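Local coordinates for protein nucleoporin NUP159 (Saccharomyces cerevisiae, PDB 1XIP) that serves as a nuclear pore component whose N-terminal beta-propeller domain, the part described here, tethers the helicase Dbp5 to the pore for mRNA export, at residues 9-14 with 311-316; 245-250 with 260-265. All blocks are in the same frame, centred on the assembly; numbering follows the deposited sequence.

Along the chain the order is 9-14, 245-250, 260-265 and 311-316, so the hairpin of contact 2 falls within the length of chain spanned by contact 1. Their centres lie about 14 Å apart, on the same side of the chain's centre. Contact 2 belongs to a propeller blade, whose strand 257-263 is flanked by the short N-terminal strand 4-5; contact 1 is a separate two-stranded parallel sheet. The two meet where V9 N probably donates to E262 O (3.0 Å), T11 OG1 probably bonds D265 OD2 (2.7 Å) and V313 packs on T263. The N-terminal segment is thereby fastened to this blade and to the much later strand 313-316.

Contact 1 of 2, residues 9-14 with 311-316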
loop_
_atom_site.group_PDB
_atom_site.type_symbol
_atom_site.label_atom_id
_atom_site.label_comp_id
_atom_site.label_asym_id
_atom_site.label_seq_id
_atom_site.Cartn_x
_atom_site.Cartn_y
_atom_site.Cartn_z
ATOM N N VAL A 9 -8.374 16.463 12.763
ATOM C CA VAL A 9 -7.327 17.009 11.891
ATOM C C VAL A 9 -8.011 17.782 10.789
ATOM O O VAL A 9 -8.941 17.265 10.170
ATOM C CB VAL A 9 -6.451 15.924 11.210
ATOM C CG1 VAL A 9 -4.997 16.375 11.168
ATOM C CG2 VAL A 9 -6.570 14.583 11.898
ATOM N N PRO A 10 -7.562 19.005 10.521
ATOM C CA PRO A 10 -8.258 19.877 9.572
ATOM C C PRO A 10 -7.826 19.667 8.111
ATOM O O PRO A 10 -6.744 19.151 7.847
ATOM C CB PRO A 10 -7.895 21.283 10.068
ATOM C CG PRO A 10 -6.880 21.076 11.180
ATOM C CD PRO A 10 -6.377 19.666 11.088
ATOM N N THR A 11 -8.692 20.045 7.178
ATOM C CA THR A 11 -8.404 19.890 5.768
ATOM C C THR A 11 -8.170 21.236 5.102
ATOM O O THR A 11 -9.034 22.128 5.133
ATOM C CB THR A 11 -9.531 19.132 5.059
ATOM O OG1 THR A 11 -9.556 17.767 5.518
ATOM C CG2 THR A 11 -9.228 19.009 3.552
ATOM N N GLU A 12 -6.991 21.366 4.502
ATOM C CA GLU A 12 -6.612 22.550 3.766
ATOM C C GLU A 12 -7.044 22.400 2.321
ATOM O O GLU A 12 -6.791 21.373 1.705
ATOM C CB GLU A 12 -5.101 22.752 3.846
ATOM C CG GLU A 12 -4.598 24.023 3.193
ATOM C CD GLU A 12 -3.097 24.029 3.038
ATOM O OE1 GLU A 12 -2.413 24.693 3.840
ATOM O OE2 GLU A 12 -2.595 23.379 2.105
ATOM N N THR A 13 -7.732 23.416 1.808
ATOM C CA THR A 13 -7.956 23.561 0.384
ATOM C C THR A 13 -6.762 24.290 -0.190
ATOM O O THR A 13 -6.455 25.411 0.210
ATOM C CB THR A 13 -9.230 24.358 0.118
ATOM O OG1 THR A 13 -10.313 23.739 0.806
ATOM C CG2 THR A 13 -9.626 24.252 -1.346
ATOM N N SER A 14 -6.076 23.641 -1.116
ATOM C CA SER A 14 -4.855 24.196 -1.677
ATOM C C SER A 14 -5.039 24.443 -3.154
ATOM O O SER A 14 -5.551 23.580 -3.875
ATOM C CB SER A 14 -3.674 23.249 -1.437
ATOM O OG SER A 14 -2.436 23.857 -1.788
ATOM N N LYS A 311 1.481 17.560 7.785
ATOM C CA LYS A 311 0.803 18.203 8.927
ATOM C C LYS A 311 -0.733 18.182 8.866
ATOM O O LYS A 311 -1.385 18.252 9.904
ATOM C CB LYS A 311 1.283 19.652 9.084
ATOM C CG LYS A 311 1.113 20.532 7.831
ATOM C CD LYS A 311 0.815 21.993 8.178
ATOM C CE LYS A 311 1.169 22.955 7.037
ATOM N NZ LYS A 311 0.192 22.879 5.909
ATOM N N GLN A 312 -1.283 18.098 7.653
ATOM C CA GLN A 312 -2.720 18.051 7.454
ATOM C C GLN A 312 -3.073 17.443 6.104
ATOM O O GLN A 312 -2.198 17.240 5.261
ATOM C CB GLN A 312 -3.330 19.446 7.586
ATOM C CG GLN A 312 -3.212 20.319 6.336
ATOM C CD GLN A 312 -3.193 21.800 6.654
ATOM O OE1 GLN A 312 -2.178 22.460 6.461
ATOM N NE2 GLN A 312 -4.312 22.326 7.138
ATOM N N VAL A 313 -4.368 17.173 5.911
ATOM C CA VAL A 313 -4.897 16.626 4.665
ATOM C C VAL A 313 -5.159 17.763 3.705
ATOM O O VAL A 313 -5.639 18.810 4.110
ATOM C CB VAL A 313 -6.233 15.843 4.905
ATOM C CG1 VAL A 313 -6.851 15.361 3.585
ATOM C CG2 VAL A 313 -6.015 14.683 5.836
ATOM N N ILE A 314 -4.858 17.552 2.433
ATOM C CA ILE A 314 -5.032 18.586 1.420
ATOM C C ILE A 314 -6.027 18.177 0.362
ATOM O O ILE A 314 -5.887 17.137 -0.268
ATOM C CB ILE A 314 -3.700 18.896 0.762
ATOM C CG1 ILE A 314 -2.817 19.673 1.722
ATOM C CG2 ILE A 314 -3.888 19.655 -0.553
ATOM C CD1 ILE A 314 -1.393 19.319 1.538
ATOM N N GLU A 315 -7.038 19.002 0.168
ATOM C CA GLU A 315 -7.928 18.844 -0.955
ATOM C C GLU A 315 -7.520 19.881 -1.983
ATOM O O GLU A 315 -7.257 21.036 -1.625
ATOM C CB GLU A 315 -9.380 19.062 -0.525
ATOM C CG GLU A 315 -10.087 17.810 -0.006
ATOM C CD GLU A 315 -11.614 17.904 -0.108
ATOM O OE1 GLU A 315 -12.220 18.802 0.529
ATOM O OE2 GLU A 315 -12.216 17.076 -0.832
ATOM N N PRO A 316 -7.429 19.470 -3.249
ATOM C CA PRO A 316 -7.287 20.418 -4.359
ATOM C C PRO A 316 -8.532 21.297 -4.453
ATOM O O PRO A 316 -9.612 20.876 -4.017
ATOM C CB PRO A 316 -7.189 19.508 -5.584
ATOM C CG PRO A 316 -6.796 18.189 -5.047
ATOM C CD PRO A 316 -7.435 18.074 -3.717
#
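E12 crosses the side chain of Q312 at about a right angle and runs alongside I314 in a small two-stranded parallel sheet, where strand 11-14 near the N-terminus of this beta-propeller domain pairs with strand 313-316. Its CB rests against the amide of Q312, 3.4 Å from NE2. With CG anti to the backbone N (chi1 -176°), the extended chain carries the carboxylate past that amide, the two planes 42° apart. At the tip, OE2 lies 3.7 Å from I314 CG1, while OE1 faces K311 NZ in a long salt bridge of 3.8 Å. K311 also pairs with D309. Glutamine suits its place because its methylene groups pack by P10 O while the amide lies across E12; an alanine here would probably uncover the CB of E12 and let the glutamate arm swing more freely. On the other face of the sheet, the methyl CG2 of T11 lies 3.9 Å from CG of E315, whose carboxylate is engaged by R322. Backbone bonds fix the parallel register: E12 N donates to V313 O, E315 N returns a bond to E12 O, and S14 N reaches E315 O at 2.9 Å with an angle of 165° at the hydrogen.

Contact 2 of 2, residues 245-250 with 260-265; sequences DQKMYI and FQETFD
K247 and E262 cross obliquely, ammonium against carboxylate. The lysine chain runs out extended and bends only at its last torsion (chi4 -76°), which brings NZ to 2.9 Å from E262 OE1 on the syn lone pair, facing its partner oxygen. A lysine is long enough to span to the neighbouring strand, and its CD lies 3.5 Å from E262 OE1. The Y249 ring meets E262 at a slant too, its plane 57° from the carboxylate plane. F260 sets its CB 4.2 Å from Y249 CD1, and both aromatic residues also touch L206 of helix 204-207, so broad aromatic rings suit this buried end.

The strands 246-254 and 257-263 form a beta hairpin in a propeller blade, where strand 226-232 pairs with 246-254 on its far side. Across the hairpin T263 N donates to M248 O and I250 N to Q261 O, the latter in the carbonyl plane; the return bond from Q261 N to I250 O is weak.

On the face opposite Y249, the I250 and T263 side chains are inclined to each other, and the slim threonine brings OG1 to 4.0 Å from I250 CG1. M248, a selenomethionine, keeps its CG 3.4 Å from T263 O before its end turns off to pack on L228 and V230 of strand 226-232. One water joins the strands: it accepts from M248 N and donates to T263 O and to E262 OE2. That OE2 sits 3.2 Å above the plane of the F264 ring, off-centre.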
loop_
_atom_site.group_PDB
_atom_site.type_symbol
_atom_site.label_atom_id
_atom_site.label_comp_id
_atom_site.label_asym_id
_atom_site.label_seq_id
_atom_site.Cartn_x
_atom_site.Cartn_y
_atom_site.Cartn_z
ATOM N N ASP A 245 -17.209 0.052 7.501
ATOM C CA ASP A 245 -17.307 1.137 8.449
ATOM C C ASP A 245 -15.960 1.334 9.153
ATOM O O ASP A 245 -15.508 0.473 9.911
ATOM C CB ASP A 245 -18.437 0.880 9.452
ATOM C CG ASP A 245 -18.522 1.955 10.535
ATOM O OD1 ASP A 245 -18.399 3.172 10.190
ATOM O OD2 ASP A 245 -18.690 1.675 11.754
ATOM N N GLN A 246 -15.316 2.469 8.900
ATOM C CA GLN A 246 -13.943 2.660 9.357
ATOM C C GLN A 246 -13.670 4.026 9.971
ATOM O O GLN A 246 -14.205 5.035 9.520
ATOM C CB GLN A 246 -12.989 2.434 8.191
ATOM C CG GLN A 246 -12.699 0.986 7.918
ATOM C CD GLN A 246 -12.007 0.782 6.598
ATOM O OE1 GLN A 246 -11.453 1.718 6.048
ATOM N NE2 GLN A 246 -12.042 -0.442 6.078
ATOM N N LYS A 247 -12.806 4.059 10.976
ATOM C CA LYS A 247 -12.342 5.320 11.529
ATOM C C LYS A 247 -10.845 5.501 11.358
ATOM O O LYS A 247 -10.066 4.619 11.705
ATOM C CB LYS A 247 -12.728 5.424 12.996
ATOM C CG LYS A 247 -14.185 5.738 13.195
ATOM C CD LYS A 247 -14.489 6.055 14.630
ATOM C CE LYS A 247 -15.923 6.492 14.793
ATOM N NZ LYS A 247 -16.105 7.890 14.321
HETATM N N MSE A 248 -10.448 6.654 10.821
HETATM C CA MSE A 248 -9.027 6.953 10.628
HETATM C C MSE A 248 -8.500 7.968 11.618
HETATM O O MSE A 248 -9.147 8.972 11.896
HETATM C CB MSE A 248 -8.716 7.425 9.207
HETATM C CG MSE A 248 -9.902 7.536 8.298
HETATM SE SE MSE A 248 -10.537 5.801 7.627
HETATM C CE MSE A 248 -9.183 5.476 6.282
ATOM N N TYR A 249 -7.303 7.701 12.132
ATOM C CA TYR A 249 -6.673 8.584 13.089
ATOM C C TYR A 249 -5.244 8.892 12.696
ATOM O O TYR A 249 -4.494 8.005 12.303
ATOM C CB TYR A 249 -6.711 7.965 14.483
ATOM C CG TYR A 249 -8.102 7.851 15.051
ATOM C CD1 TYR A 249 -8.638 8.857 15.853
ATOM C CD2 TYR A 249 -8.890 6.736 14.789
ATOM C CE1 TYR A 249 -9.912 8.739 16.373
ATOM C CE2 TYR A 249 -10.152 6.621 15.294
ATOM C CZ TYR A 249 -10.662 7.612 16.086
ATOM O OH TYR A 249 -11.943 7.460 16.595
ATOM N N ILE A 250 -4.879 10.159 12.793
ATOM C CA ILE A 250 -3.495 10.563 12.714
ATOM C C ILE A 250 -2.924 10.614 14.135
ATOM O O ILE A 250 -3.459 11.288 15.005
ATOM C CB ILE A 250 -3.391 11.927 12.044
ATOM C CG1 ILE A 250 -4.078 11.918 10.661
ATOM C CG2 ILE A 250 -1.933 12.384 11.993
ATOM C CD1 ILE A 250 -3.255 11.305 9.536
ATOM N N PHE A 260 -4.076 11.409 19.313
ATOM C CA PHE A 260 -4.854 10.884 18.222
ATOM C C PHE A 260 -5.764 11.985 17.726
ATOM O O PHE A 260 -6.193 12.824 18.507
ATOM C CB PHE A 260 -5.691 9.716 18.706
ATOM C CG PHE A 260 -4.901 8.485 19.031
ATOM C CD1 PHE A 260 -5.222 7.275 18.437
ATOM C CD2 PHE A 260 -3.867 8.522 19.943
ATOM C CE1 PHE A 260 -4.514 6.113 18.738
ATOM C CE2 PHE A 260 -3.147 7.372 20.245
ATOM C CZ PHE A 260 -3.479 6.162 19.641
ATOM N N GLN A 261 -6.058 11.988 16.426
ATOM C CA GLN A 261 -6.973 12.965 15.840
ATOM C C GLN A 261 -7.687 12.325 14.665
ATOM O O GLN A 261 -7.031 11.729 13.810
ATOM C CB GLN A 261 -6.193 14.173 15.328
ATOM C CG GLN A 261 -5.603 15.102 16.393
ATOM C CD GLN A 261 -4.694 16.151 15.775
ATOM O OE1 GLN A 261 -3.544 15.862 15.450
ATOM N NE2 GLN A 261 -5.218 17.360 15.583
ATOM N N GLU A 262 -9.013 12.473 14.605
ATOM C CA GLU A 262 -9.826 11.857 13.554
ATOM C C GLU A 262 -9.713 12.572 12.229
ATOM O O GLU A 262 -9.585 13.787 12.205
ATOM C CB GLU A 262 -11.297 11.855 13.941
ATOM C CG GLU A 262 -11.725 10.636 14.728
ATOM C CD GLU A 262 -12.981 9.970 14.180
ATOM O OE1 GLU A 262 -13.781 9.472 15.000
ATOM O OE2 GLU A 262 -13.155 9.921 12.939
ATOM N N THR A 263 -9.755 11.807 11.131
ATOM C CA THR A 263 -10.140 12.337 9.821
ATOM C C THR A 263 -11.309 11.586 9.263
ATOM O O THR A 263 -11.454 10.374 9.467
ATOM C CB THR A 263 -9.046 12.216 8.759
ATOM O OG1 THR A 263 -7.870 11.620 9.315
ATOM C CG2 THR A 263 -8.631 13.592 8.270
ATOM N N PHE A 264 -12.100 12.315 8.497
ATOM C CA PHE A 264 -13.124 11.740 7.682
ATOM C C PHE A 264 -12.746 11.954 6.232
ATOM O O PHE A 264 -13.519 11.632 5.332
ATOM C CB PHE A 264 -14.473 12.388 8.014
ATOM C CG PHE A 264 -14.925 12.125 9.422
ATOM C CD1 PHE A 264 -15.658 10.965 9.737
ATOM C CD2 PHE A 264 -14.596 13.010 10.448
ATOM C CE1 PHE A 264 -16.061 10.706 11.051
ATOM C CE2 PHE A 264 -14.993 12.760 11.752
ATOM C CZ PHE A 264 -15.733 11.605 12.054
ATOM N N ASP A 265 -11.546 12.487 6.002
ATOM C CA ASP A 265 -11.147 12.888 4.637
ATOM C C ASP A 265 -9.993 12.099 4.032
ATOM O O ASP A 265 -9.524 12.426 2.941
ATOM C CB ASP A 265 -10.830 14.393 4.548
ATOM C CG ASP A 265 -12.037 15.274 4.833
ATOM O OD1 ASP A 265 -13.191 14.870 4.501
ATOM O OD2 ASP A 265 -11.917 16.397 5.383
HETATM O O HOH W 1 -12.507 8.444 10.789
#